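Local atomic coordinates of UDP-4-amino-4,6-dideoxy-N-acetyl-beta-L-altrosamine transaminase (Helicobacter pylori, PDB entry 2FNU), a protein that transfers an amino group, with pyridoxal phosphate as cofactor, to a UDP-linked 4-keto sugar in the second step of pseudaminic acid biosynthesis. Residues S127-V135 / L276-P287. Numbering follows the deposited sequence.
Sequences SVDYAGKSV and LLKDKSSNHLYP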
loop_
_atom_site.group_PDB
_atom_site.type_symbol
_atom_site.label_atom_id
_atom_site.label_comp_id
_atom_site.label_asym_id
_atom_site.label_seq_id
_atom_site.Cartn_x
_atom_site.Cartn_y
_atom_site.Cartn_z
ATOM N N SER B 127 10.261 -19.824 4.221
ATOM C CA SER B 127 11.633 -19.738 3.723
ATOM C C SER B 127 11.794 -18.487 2.855
ATOM O O SER B 127 10.800 -17.894 2.420
ATOM C CB SER B 127 12.002 -20.988 2.908
ATOM O OG SER B 127 11.091 -21.164 1.823
ATOM N N VAL B 128 13.048 -18.126 2.606
ATOM C CA VAL B 128 13.402 -16.990 1.753
ATOM C C VAL B 128 14.457 -17.449 0.744
ATOM O O VAL B 128 15.450 -18.094 1.120
ATOM C CB VAL B 128 14.017 -15.861 2.604
ATOM C CG1 VAL B 128 14.579 -14.725 1.721
ATOM C CG2 VAL B 128 12.959 -15.325 3.563
ATOM N N ASP B 129 14.264 -17.105 -0.529
ATOM C CA ASP B 129 15.251 -17.453 -1.555
ATOM C C ASP B 129 16.280 -16.335 -1.545
ATOM O O ASP B 129 16.143 -15.326 -2.248
ATOM C CB ASP B 129 14.564 -17.587 -2.908
ATOM C CG ASP B 129 13.471 -18.636 -2.896
ATOM O OD1 ASP B 129 13.688 -19.726 -2.307
ATOM O OD2 ASP B 129 12.387 -18.366 -3.444
ATOM N N TYR B 130 17.311 -16.502 -0.718
ATOM C CA TYR B 130 18.265 -15.425 -0.506
ATOM C C TYR B 130 19.061 -15.131 -1.775
ATOM O O TYR B 130 19.669 -16.033 -2.362
ATOM C CB TYR B 130 19.212 -15.793 0.639
ATOM C CG TYR B 130 20.269 -14.742 0.886
ATOM C CD1 TYR B 130 21.499 -14.812 0.240
ATOM C CD2 TYR B 130 20.029 -13.687 1.749
ATOM C CE1 TYR B 130 22.473 -13.856 0.442
ATOM C CE2 TYR B 130 21.000 -12.711 1.971
ATOM C CZ TYR B 130 22.212 -12.804 1.300
ATOM O OH TYR B 130 23.193 -11.858 1.516
ATOM N N ALA B 131 19.068 -13.841 -2.158
ATOM C CA ALA B 131 19.768 -13.344 -3.350
ATOM C C ALA B 131 19.158 -13.820 -4.654
ATOM O O ALA B 131 19.684 -13.518 -5.724
ATOM C CB ALA B 131 21.289 -13.676 -3.305
ATOM N N GLY B 132 18.039 -14.543 -4.559
ATOM C CA GLY B 132 17.445 -15.204 -5.714
ATOM C C GLY B 132 17.687 -16.691 -5.785
ATOM O O GLY B 132 17.080 -17.376 -6.607
ATOM N N LYS B 133 18.543 -17.223 -4.918
ATOM C CA LYS B 133 18.839 -18.652 -4.969
ATOM C C LYS B 133 17.718 -19.443 -4.300
ATOM O O LYS B 133 17.423 -19.246 -3.119
ATOM C CB LYS B 133 20.168 -18.950 -4.278
ATOM C CG LYS B 133 20.540 -20.428 -4.352
ATOM C CD LYS B 133 21.848 -20.699 -3.614
ATOM C CE LYS B 133 22.396 -22.070 -3.943
ATOM N NZ LYS B 133 23.751 -22.221 -3.303
ATOM N N SER B 134 17.105 -20.362 -5.049
ATOM C CA SER B 134 16.039 -21.186 -4.460
ATOM C C SER B 134 16.550 -21.964 -3.265
ATOM O O SER B 134 17.654 -22.529 -3.297
ATOM C CB SER B 134 15.487 -22.171 -5.499
ATOM O OG SER B 134 14.496 -23.009 -4.909
ATOM N N VAL B 135 15.724 -22.022 -2.216
ATOM C CA VAL B 135 15.985 -22.951 -1.122
ATOM C C VAL B 135 15.797 -24.388 -1.600
ATOM O O VAL B 135 15.409 -24.632 -2.757
ATOM C CB VAL B 135 15.044 -22.683 0.059
ATOM C CG1 VAL B 135 15.156 -21.211 0.493
ATOM C CG2 VAL B 135 13.581 -23.019 -0.314
ATOM N N LEU B 276 28.639 -21.237 -7.072
ATOM C CA LEU B 276 28.104 -22.440 -6.443
ATOM C C LEU B 276 26.674 -22.770 -6.873
ATOM O O LEU B 276 26.116 -23.790 -6.452
ATOM C CB LEU B 276 28.183 -22.308 -4.924
ATOM C CG LEU B 276 29.584 -21.953 -4.406
ATOM C CD1 LEU B 276 29.523 -21.699 -2.897
ATOM C CD2 LEU B 276 30.645 -23.025 -4.757
ATOM N N LEU B 277 26.074 -21.917 -7.701
ATOM C CA LEU B 277 24.685 -22.140 -8.129
ATOM C C LEU B 277 24.549 -23.438 -8.918
ATOM O O LEU B 277 25.418 -23.771 -9.728
ATOM C CB LEU B 277 24.200 -20.987 -8.999
ATOM C CG LEU B 277 23.966 -19.624 -8.350
ATOM C CD1 LEU B 277 23.604 -18.635 -9.441
ATOM C CD2 LEU B 277 22.858 -19.711 -7.327
ATOM N N LYS B 278 23.431 -24.132 -8.704
ATOM C CA LYS B 278 23.109 -25.362 -9.441
ATOM C C LYS B 278 21.888 -25.177 -10.333
ATOM O O LYS B 278 21.581 -26.038 -11.154
ATOM C CB LYS B 278 22.882 -26.521 -8.470
ATOM C CG LYS B 278 24.165 -26.950 -7.761
ATOM C CD LYS B 278 23.907 -28.058 -6.750
ATOM C CE LYS B 278 25.207 -28.501 -6.087
ATOM N NZ LYS B 278 24.976 -29.505 -5.013
ATOM N N ASP B 279 21.196 -24.053 -10.176
ATOM C CA ASP B 279 20.072 -23.720 -11.046
ATOM C C ASP B 279 20.172 -22.249 -11.398
ATOM O O ASP B 279 20.921 -21.492 -10.756
ATOM C CB ASP B 279 18.724 -23.962 -10.352
ATOM C CG ASP B 279 18.165 -25.362 -10.611
ATOM O OD1 ASP B 279 17.754 -25.677 -11.773
ATOM O OD2 ASP B 279 18.096 -26.123 -9.633
ATOM N N LYS B 280 19.430 -21.844 -12.420
ATOM C CA LYS B 280 19.358 -20.427 -12.792
ATOM C C LYS B 280 18.821 -19.608 -11.633
ATOM O O LYS B 280 17.859 -20.016 -10.968
ATOM C CB LYS B 280 18.436 -20.228 -13.976
ATOM C CG LYS B 280 18.986 -20.665 -15.306
ATOM C CD LYS B 280 18.130 -20.005 -16.397
ATOM C CE LYS B 280 18.193 -20.693 -17.731
ATOM N NZ LYS B 280 17.241 -19.986 -18.647
ATOM N N SER B 281 19.459 -18.464 -11.375
ATOM C CA SER B 281 19.024 -17.535 -10.328
ATOM C C SER B 281 18.695 -16.188 -10.942
ATOM O O SER B 281 19.277 -15.797 -11.967
ATOM C CB SER B 281 20.137 -17.323 -9.288
ATOM O OG SER B 281 19.882 -16.193 -8.438
ATOM N N SER B 282 17.780 -15.465 -10.285
ATOM C CA SER B 282 17.450 -14.106 -10.700
ATOM C C SER B 282 18.674 -13.187 -10.595
ATOM O O SER B 282 18.725 -12.132 -11.226
ATOM C CB SER B 282 16.352 -13.568 -9.785
ATOM O OG SER B 282 16.871 -13.409 -8.467
ATOM N N ASN B 283 19.638 -13.559 -9.759
ATOM C CA ASN B 283 20.816 -12.719 -9.505
ATOM C C ASN B 283 20.421 -11.352 -8.965
ATOM O O ASN B 283 20.989 -10.334 -9.352
ATOM C CB ASN B 283 21.671 -12.532 -10.772
ATOM C CG ASN B 283 22.301 -13.826 -11.245
ATOM O OD1 ASN B 283 22.145 -14.234 -12.409
ATOM N ND2 ASN B 283 23.005 -14.486 -10.348
ATOM N N HIS B 284 19.428 -11.327 -8.071
ATOM C CA HIS B 284 19.074 -10.055 -7.444
ATOM C C HIS B 284 20.270 -9.425 -6.738
ATOM O O HIS B 284 20.478 -8.191 -6.837
ATOM C CB HIS B 284 17.884 -10.202 -6.482
ATOM C CG HIS B 284 17.628 -8.971 -5.689
ATOM N ND1 HIS B 284 17.482 -7.729 -6.278
ATOM C CD2 HIS B 284 17.533 -8.770 -4.356
ATOM C CE1 HIS B 284 17.311 -6.816 -5.335
ATOM N NE2 HIS B 284 17.340 -7.422 -4.161
ATOM N N LEU B 285 21.017 -10.259 -6.004
ATOM C CA LEU B 285 22.252 -9.818 -5.330
ATOM C C LEU B 285 23.447 -10.580 -5.859
ATOM O O LEU B 285 23.291 -11.708 -6.370
ATOM C CB LEU B 285 22.199 -10.049 -3.816
ATOM C CG LEU B 285 21.021 -9.483 -3.023
ATOM C CD1 LEU B 285 21.044 -9.930 -1.543
ATOM C CD2 LEU B 285 21.009 -7.963 -3.101
ATOM N N TYR B 286 24.629 -9.987 -5.698
ATOM C CA TYR B 286 25.887 -10.710 -5.910
ATOM C C TYR B 286 26.630 -10.680 -4.569
ATOM O O TYR B 286 27.347 -9.715 -4.282
ATOM C CB TYR B 286 26.750 -10.042 -6.998
ATOM C CG TYR B 286 27.988 -10.843 -7.297
ATOM C CD1 TYR B 286 27.970 -11.840 -8.277
ATOM C CD2 TYR B 286 29.161 -10.645 -6.561
ATOM C CE1 TYR B 286 29.119 -12.607 -8.555
ATOM C CE2 TYR B 286 30.290 -11.414 -6.819
ATOM C CZ TYR B 286 30.260 -12.380 -7.813
ATOM O OH TYR B 286 31.380 -13.142 -8.080
ATOM N N PRO B 287 26.392 -11.684 -3.706
ATOM C CA PRO B 287 27.045 -11.728 -2.391
ATOM C C PRO B 287 28.457 -12.280 -2.437
ATOM O O PRO B 287 28.732 -13.259 -3.147
ATOM C CB PRO B 287 26.166 -12.706 -1.576
ATOM C CG PRO B 287 24.929 -12.937 -2.424
ATOM C CD PRO B 287 25.393 -12.757 -3.854
HETATM O O HOH W 1 21.816 -15.901 -6.457
HETATM O O HOH W 2 24.757 -24.545 -4.263
HETATM O O HOH W 3 17.774 -20.955 -7.851
#
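Ala131 presses its methyl group into the corner between Leu285 and Pro287, with CB 3.8 Å from Leu285 CB and equally near Pro287 CG. That same proline carbon approaches the Tyr130 ring obliquely at CE1, 3.9 Å away. Tyr130 holds its ring there with CG anti to the backbone N (chi1 178°), and its hydroxyl is hydrogen-bonded to His315 O of the substrate site. At Gly132 the loop comes close to the other segment: Gly132 CA lies 3.3 Å from Ser282 OG, itself hydrogen-bonded to His157 O. Ser281 OG accepts from Asn283 N in an ST turn and, through a water, reaches Ala131 O. Farther along, the extended side chain of Lys133 runs antiparallel to that of Leu277, whose CD2 lies 3.8 Å from Lys133 CG. Lys133 NZ forms a salt bridge with Asp106 and reaches Leu276 O through a second water. His284 touches Lys183, the cofactor-attachment lysine, not linked here. The contact bridges the two domains of a fold-type I PLP enzyme, joining the loop after strand 122-128 of the large domain's seven-stranded sheet to strand 286-290, central in the small domain's antiparallel sheet. Strand 344-347 borders Tyr130, Leu285 and Pro287; helix 246-264 packs on Asn283 and Tyr286.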